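Local coordinates for protein Cas13d (uncultured Ruminococcus sp, PDB 6IV9) that binds a CRISPR RNA and probably uses its two HEPN domains to mature that RNA and to cleave target RNA, at residues S62-E67 / D166-Q171; L83-D88 / S103-G108. The protein carries 2 engineered substitutions. One frame throughout, in Å; residues are numbered along the deposited sequence.

Interaction 1. Residues S62-E67 / D166-Q171. With nucleotides of chain B.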
loop_
_atom_site.group_PDB
_atom_site.type_symbol
_atom_site.label_atom_id
_atom_site.label_comp_id
_atom_site.label_asym_id
_atom_site.label_seq_id
_atom_site.Cartn_x
_atom_site.Cartn_y
_atom_site.Cartn_z
ATOM N N SER A 62 11.276 23.452 7.386
ATOM C CA SER A 62 10.731 24.101 6.184
ATOM C C SER A 62 10.916 25.618 6.217
ATOM O O SER A 62 11.042 26.169 7.278
ATOM C CB SER A 62 9.290 23.713 6.093
ATOM O OG SER A 62 8.521 24.697 5.485
ATOM N N ILE A 63 10.994 26.221 5.043
ATOM C CA ILE A 63 10.943 27.700 4.942
ATOM C C ILE A 63 9.653 28.019 4.188
ATOM O O ILE A 63 9.598 27.786 3.010
ATOM C CB ILE A 63 12.165 28.283 4.225
ATOM C CG1 ILE A 63 13.468 27.827 4.872
ATOM C CG2 ILE A 63 12.049 29.790 4.185
ATOM C CD1 ILE A 63 14.686 28.386 4.218
ATOM N N LEU A 64 8.649 28.499 4.893
ATOM C CA LEU A 64 7.361 28.864 4.272
ATOM C C LEU A 64 7.489 30.280 3.730
ATOM O O LEU A 64 8.076 31.098 4.399
ATOM C CB LEU A 64 6.253 28.724 5.310
ATOM C CG LEU A 64 6.140 27.314 5.878
ATOM C CD1 LEU A 64 5.203 27.269 7.052
ATOM C CD2 LEU A 64 5.711 26.331 4.810
ATOM N N VAL A 65 6.963 30.507 2.537
ATOM C CA VAL A 65 7.121 31.834 1.900
ATOM C C VAL A 65 5.765 32.475 1.644
ATOM O O VAL A 65 4.869 31.820 1.162
ATOM C CB VAL A 65 7.947 31.779 0.602
ATOM C CG1 VAL A 65 8.165 33.158 0.028
ATOM C CG2 VAL A 65 9.271 31.059 0.760
ATOM N N SER A 66 5.670 33.727 2.044
ATOM C CA SER A 66 4.524 34.605 1.730
ATOM C C SER A 66 5.066 35.764 0.879
ATOM O O SER A 66 6.277 35.823 0.614
ATOM C CB SER A 66 3.842 35.106 2.945
ATOM O OG SER A 66 4.516 36.247 3.415
ATOM N N GLU A 67 4.198 36.654 0.443
ATOM C CA GLU A 67 4.743 37.733 -0.402
ATOM C C GLU A 67 5.743 38.554 0.418
ATOM O O GLU A 67 6.809 38.805 -0.075
ATOM C CB GLU A 67 3.608 38.556 -1.009
ATOM C CG GLU A 67 4.079 39.604 -1.989
ATOM C CD GLU A 67 4.671 39.038 -3.266
ATOM O OE1 GLU A 67 4.939 37.830 -3.293
ATOM O OE2 GLU A 67 4.879 39.806 -4.216
ATOM N N ASP A 166 1.292 32.990 -1.215
ATOM C CA ASP A 166 2.103 32.169 -0.301
ATOM C C ASP A 166 2.256 30.789 -0.930
ATOM O O ASP A 166 1.552 30.465 -1.854
ATOM C CB ASP A 166 1.529 32.138 1.111
ATOM C CG ASP A 166 0.239 31.361 1.261
ATOM O OD1 ASP A 166 0.196 30.236 0.814
ATOM O OD2 ASP A 166 -0.683 31.895 1.841
ATOM N N ASN A 167 3.200 30.036 -0.420
ATOM C CA ASN A 167 3.469 28.682 -0.951
ATOM C C ASN A 167 2.980 27.631 0.044
ATOM O O ASN A 167 3.408 26.517 -0.065
ATOM C CB ASN A 167 4.950 28.517 -1.273
ATOM C CG ASN A 167 5.784 28.362 -0.028
ATOM O OD1 ASN A 167 5.378 28.757 1.039
ATOM N ND2 ASN A 167 6.943 27.767 -0.172
ATOM N N ILE A 168 2.214 28.042 1.043
ATOM C CA ILE A 168 1.725 27.113 2.098
ATOM C C ILE A 168 0.492 26.330 1.650
ATOM O O ILE A 168 0.449 25.150 1.881
ATOM C CB ILE A 168 1.461 27.873 3.405
ATOM C CG1 ILE A 168 2.558 28.895 3.708
ATOM C CG2 ILE A 168 1.258 26.903 4.547
ATOM C CD1 ILE A 168 2.356 29.653 4.983
ATOM N N HIS A 169 -0.474 27.004 1.047
ATOM C CA HIS A 169 -1.730 26.326 0.646
ATOM C C HIS A 169 -1.455 25.222 -0.377
ATOM O O HIS A 169 -2.036 24.181 -0.261
ATOM C CB HIS A 169 -2.747 27.340 0.115
ATOM C CG HIS A 169 -3.159 28.365 1.106
ATOM N ND1 HIS A 169 -2.364 29.419 1.439
ATOM C CD2 HIS A 169 -4.278 28.505 1.824
ATOM C CE1 HIS A 169 -2.974 30.162 2.315
ATOM N NE2 HIS A 169 -4.138 29.632 2.559
ATOM N N ILE A 170 -0.588 25.489 -1.338
ATOM C CA ILE A 170 -0.268 24.511 -2.412
ATOM C C ILE A 170 0.363 23.251 -1.810
ATOM O O ILE A 170 0.140 22.196 -2.336
ATOM C CB ILE A 170 0.560 25.156 -3.539
ATOM C CG1 ILE A 170 0.539 24.302 -4.804
ATOM C CG2 ILE A 170 1.963 25.522 -3.102
ATOM C CD1 ILE A 170 -0.844 23.935 -5.231
ATOM N N GLN A 171 1.184 23.409 -0.783
ATOM C CA GLN A 171 1.826 22.238 -0.143
ATOM C C GLN A 171 0.755 21.362 0.524
ATOM O O GLN A 171 0.840 20.165 0.435
ATOM C CB GLN A 171 2.945 22.699 0.781
ATOM C CG GLN A 171 4.086 23.389 0.053
ATOM C CD GLN A 171 5.219 23.714 0.990
ATOM O OE1 GLN A 171 5.822 22.845 1.587
ATOM N NE2 GLN A 171 5.491 24.990 1.136
ATOM P P C B 24 6.476 18.517 -2.829
ATOM O OP1 C B 24 5.409 17.620 -3.289
ATOM O OP2 C B 24 7.864 18.385 -3.174
ATOM O "O5'" C B 24 6.088 19.976 -3.359
ATOM C "C5'" C B 24 4.734 20.284 -3.702
ATOM C "C4'" C B 24 4.612 21.723 -4.133
ATOM O "O4'" C B 24 4.805 22.607 -2.999
ATOM C "C3'" C B 24 5.643 22.168 -5.123
ATOM O "O3'" C B 24 5.238 21.769 -6.400
ATOM C "C2'" C B 24 5.605 23.684 -4.941
ATOM O "O2'" C B 24 4.501 24.264 -5.608
ATOM C "C1'" C B 24 5.490 23.778 -3.432
ATOM N N1 C B 24 6.776 23.882 -2.691
ATOM C C2 C B 24 7.311 25.163 -2.457
ATOM O O2 C B 24 6.713 26.152 -2.915
ATOM N N3 C B 24 8.477 25.278 -1.776
ATOM C C4 C B 24 9.064 24.183 -1.265
ATOM N N4 C B 24 10.171 24.337 -0.534
ATOM C C5 C B 24 8.526 22.876 -1.467
ATOM C C6 C B 24 7.399 22.774 -2.191
ATOM P P U B 23 11.097 20.821 1.203
ATOM O OP1 U B 23 10.572 21.884 2.077
ATOM O OP2 U B 23 11.924 19.752 1.722
ATOM O "O5'" U B 23 9.796 20.157 0.546
ATOM C "C5'" U B 23 9.811 18.851 -0.075
ATOM C "C4'" U B 23 8.389 18.290 -0.047
ATOM O "O4'" U B 23 8.077 18.007 1.340
ATOM C "C3'" U B 23 7.315 19.293 -0.500
ATOM O "O3'" U B 23 6.321 18.633 -1.254
ATOM C "C2'" U B 23 6.725 19.799 0.792
ATOM O "O2'" U B 23 5.415 20.354 0.670
ATOM C "C1'" U B 23 6.822 18.560 1.687
ATOM N N1 U B 23 6.851 18.946 3.105
ATOM C C2 U B 23 5.782 18.593 3.910
ATOM O O2 U B 23 4.843 17.959 3.507
ATOM N N3 U B 23 5.848 19.062 5.198
ATOM C C4 U B 23 6.820 19.830 5.748
ATOM O O4 U B 23 6.714 20.190 6.919
ATOM C C5 U B 23 7.907 20.136 4.867
ATOM C C6 U B 23 7.888 19.685 3.612
HETATM O O HOH W 1 8.286 23.171 2.803
HETATM O O HOH W 2 8.079 25.783 1.986
#

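Interaction 2. Residues L83-D88 / S103-G108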
loop_
_atom_site.group_PDB
_atom_site.type_symbol
_atom_site.label_atom_id
_atom_site.label_comp_id
_atom_site.label_asym_id
_atom_site.label_seq_id
_atom_site.Cartn_x
_atom_site.Cartn_y
_atom_site.Cartn_z
ATOM N N LEU A 83 7.691 26.695 15.052
ATOM C CA LEU A 83 7.949 27.958 14.328
ATOM C C LEU A 83 9.161 28.595 15.000
ATOM O O LEU A 83 9.134 28.787 16.202
ATOM C CB LEU A 83 6.724 28.863 14.415
ATOM C CG LEU A 83 5.743 28.710 13.266
ATOM C CD1 LEU A 83 4.409 29.345 13.602
ATOM C CD2 LEU A 83 6.326 29.303 12.010
ATOM N N GLU A 84 10.188 28.888 14.227
ATOM C CA GLU A 84 11.417 29.425 14.835
ATOM C C GLU A 84 11.563 30.911 14.541
ATOM O O GLU A 84 11.792 31.669 15.465
ATOM C CB GLU A 84 12.624 28.693 14.259
ATOM C CG GLU A 84 12.738 27.251 14.710
ATOM C CD GLU A 84 13.447 27.042 16.035
ATOM O OE1 GLU A 84 13.746 28.018 16.685
ATOM O OE2 GLU A 84 13.690 25.909 16.387
ATOM N N TYR A 85 11.493 31.290 13.276
ATOM C CA TYR A 85 11.727 32.710 12.954
ATOM C C TYR A 85 10.803 33.215 11.863
ATOM O O TYR A 85 10.383 32.466 11.027
ATOM C CB TYR A 85 13.141 32.896 12.413
ATOM C CG TYR A 85 14.227 32.548 13.387
ATOM C CD1 TYR A 85 14.705 31.262 13.469
ATOM C CD2 TYR A 85 14.764 33.496 14.228
ATOM C CE1 TYR A 85 15.694 30.916 14.361
ATOM C CE2 TYR A 85 15.759 33.172 15.125
ATOM C CZ TYR A 85 16.215 31.873 15.199
ATOM O OH TYR A 85 17.189 31.524 16.075
ATOM N N GLU A 86 10.544 34.509 11.920
ATOM C CA GLU A 86 9.832 35.214 10.842
ATOM C C GLU A 86 10.871 36.157 10.241
ATOM O O GLU A 86 11.516 36.836 11.001
ATOM C CB GLU A 86 8.644 35.983 11.392
ATOM C CG GLU A 86 7.975 36.826 10.346
ATOM C CD GLU A 86 6.884 37.671 10.952
ATOM O OE1 GLU A 86 6.203 37.182 11.844
ATOM O OE2 GLU A 86 6.747 38.800 10.543
ATOM N N VAL A 87 11.039 36.137 8.930
ATOM C CA VAL A 87 12.056 36.979 8.249
ATOM C C VAL A 87 11.354 37.891 7.249
ATOM O O VAL A 87 10.455 37.431 6.584
ATOM C CB VAL A 87 13.120 36.118 7.549
ATOM C CG1 VAL A 87 14.140 36.948 6.803
ATOM C CG2 VAL A 87 13.794 35.157 8.497
ATOM N N ASP A 88 11.762 39.151 7.196
ATOM C CA ASP A 88 11.161 40.101 6.235
ATOM C C ASP A 88 11.915 39.969 4.917
ATOM O O ASP A 88 13.114 40.065 4.940
ATOM C CB ASP A 88 11.204 41.544 6.734
ATOM C CG ASP A 88 10.555 42.487 5.750
ATOM O OD1 ASP A 88 11.212 42.877 4.795
ATOM O OD2 ASP A 88 9.388 42.764 5.929
ATOM N N SER A 103 13.524 26.260 21.035
ATOM C CA SER A 103 14.342 26.523 19.824
ATOM C C SER A 103 15.359 25.417 19.534
ATOM O O SER A 103 16.044 25.001 20.437
ATOM C CB SER A 103 14.979 27.871 19.876
ATOM O OG SER A 103 15.579 28.170 18.643
ATOM N N ASN A 104 15.446 25.019 18.265
ATOM C CA ASN A 104 16.366 23.951 17.811
ATOM C C ASN A 104 17.457 24.496 16.892
ATOM O O ASN A 104 18.422 23.798 16.670
ATOM C CB ASN A 104 15.589 22.870 17.072
ATOM C CG ASN A 104 14.598 22.223 18.000
ATOM O OD1 ASN A 104 14.959 21.851 19.098
ATOM N ND2 ASN A 104 13.353 22.132 17.587
ATOM N N ILE A 105 17.270 25.691 16.361
ATOM C CA ILE A 105 18.266 26.240 15.418
ATOM C C ILE A 105 18.493 27.713 15.720
ATOM O O ILE A 105 17.595 28.351 16.220
ATOM C CB ILE A 105 17.801 26.027 13.976
ATOM C CG1 ILE A 105 16.420 26.629 13.743
ATOM C CG2 ILE A 105 17.848 24.557 13.616
ATOM C CD1 ILE A 105 15.951 26.542 12.327
ATOM N N GLU A 106 19.690 28.186 15.399
ATOM C CA GLU A 106 20.083 29.597 15.595
ATOM C C GLU A 106 20.232 30.204 14.208
ATOM O O GLU A 106 20.942 29.645 13.411
ATOM C CB GLU A 106 21.399 29.658 16.361
ATOM C CG GLU A 106 21.976 31.043 16.457
ATOM C CD GLU A 106 22.298 31.494 17.866
ATOM O OE1 GLU A 106 22.687 30.650 18.681
ATOM O OE2 GLU A 106 22.168 32.690 18.138
ATOM N N LEU A 107 19.517 31.282 13.941
ATOM C CA LEU A 107 19.617 31.913 12.618
ATOM C C LEU A 107 20.796 32.878 12.606
ATOM O O LEU A 107 20.917 33.681 13.505
ATOM C CB LEU A 107 18.311 32.636 12.300
ATOM C CG LEU A 107 18.063 32.945 10.830
ATOM C CD1 LEU A 107 18.097 31.686 10.007
ATOM C CD2 LEU A 107 16.742 33.661 10.639
ATOM N N GLY A 108 21.626 32.758 11.593
ATOM C CA GLY A 108 22.763 33.659 11.415
ATOM C C GLY A 108 22.400 34.740 10.423
ATOM O O GLY A 108 21.309 35.270 10.502
#

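Interaction 1. Residues S62-E67 / D166-Q171
Asn-167 grips the backbone of Val-65 at both polar atoms. Asn-167 OD1 accepts from Val-65 N at 2.8 Å in a straight bond (168°), with the donor above the side-chain carbonyl plane. Asn-167 N bonds in return to Val-65 O at 2.9 Å. The Asn-167 CG sits between its own backbone N and carbonyl carbon (chi1 74°), which lets side chain and main chain serve the same residue. Asn-167 ND2 makes a weak hydrogen bond, 3.2 Å, to O2 of C24 of chain B. Gln-171 reaches the RNA next to it: Gln-171 OE1 accepts from O2' of U23 of chain B at 2.7 Å. Gln-171 NE2 donates to Asn-167 O at 2.8 Å. One water joins Gln-171 OE1, Ser-62 OG and the U23 phosphate. Ser-66 and Asp-166 form a single beta bridge, and an Asx turn follows as Asp-166 OD1 accepts from Ile-168 N. Asp-166 OD1 also accepts from His-169 ND1 at 2.8 Å, in the plane of the imidazole. His-169 NE2 bonds Glu-543 O. Outside this polar layer, Leu-64 CB packs on Ile-168 CD1 at 4.0 Å. Leu-64 and Ile-168 also touch Ile-534 and Met-535 of helix 511-535, respectively.

Interaction 2. Residues L83-D88 / S103-G108
The Glu-84 chain bends at chi2 (-85°), which brings its carboxylate to the loop residues Ser-103 and Asn-104. In Tyr-85 CG lies anti to the carbonyl carbon (chi1 -63°), and the ring runs out to the backbone of strand 105-110. Both side chains extend toward segment 103-108, although they are neighbours in one strand. A classic beta bulge, with both residues facing Ile-72, makes this possible. Glu-84 OE1 accepts from Ser-103 OG at 2.7 Å. Glu-84 OE2 takes Asn-104 N at 2.7 Å, along a straight line (168°). Both partners approach on the syn sides of the carboxylate. Ser-98 and Ser-74 add a hydroxyl each, to OE1 and OE2 respectively, and Ser-103 OG also bonds Lys-120 NZ. Ile-105 CG1 lies against Glu-84 CD at 3.8 Å.

The phenol oxygen of Tyr-85 both gives and accepts. It donates to Ile-105 O, 3.2 Å from Tyr-85 OH at the ring edge. It accepts from Leu-107 N, also 3.2 Å from Tyr-85 OH. Leu-107 CB sits over the centre of one ring face, 3.7 Å from the Tyr-85 centroid, a CH-pi contact. Leu-107 CD2 goes on to meet Val-87 CG2 at 3.9 Å. A phenylalanine in place of Tyr-85 would probably keep the CH-pi contact with Leu-107 CB but leave Ile-105 O and Leu-107 N without the hydroxyl that joins them. The axes of 83-88 and 105-108 come within 8.2 Å and run in similar directions; their strands belong to different sheets. The bonds and packing between them run through side chains: Glu-84 and Tyr-85 reach the backbone of 103-108. With Ser-103 OG and Asn-104 N donating to its two carboxylate oxygens, Glu-84 is likely to stay negatively charged although buried.

Interactions 1 and 2 both reach the same N-terminal sheet, four-stranded and antiparallel, with centres 16 Å apart. Their nearest atoms are about 5 Å apart and do not touch. Interaction 1 leaves from one of its outermost strands, 60-65, and reaches the start of helix 168-197. Interaction 2 leaves from strand 81-88, two places across, and reaches strand 105-110, an outer strand of the three-stranded sheet. Along the chain the order is 62-67, 83-88, 103-108, 166-171, so interaction 2 falls within the span that interaction 1 brackets. One contact thus ties the sheet to the helical part and to the RNA. The other joins the two sheets, its nearest atom about 10 Å from the nucleic acid.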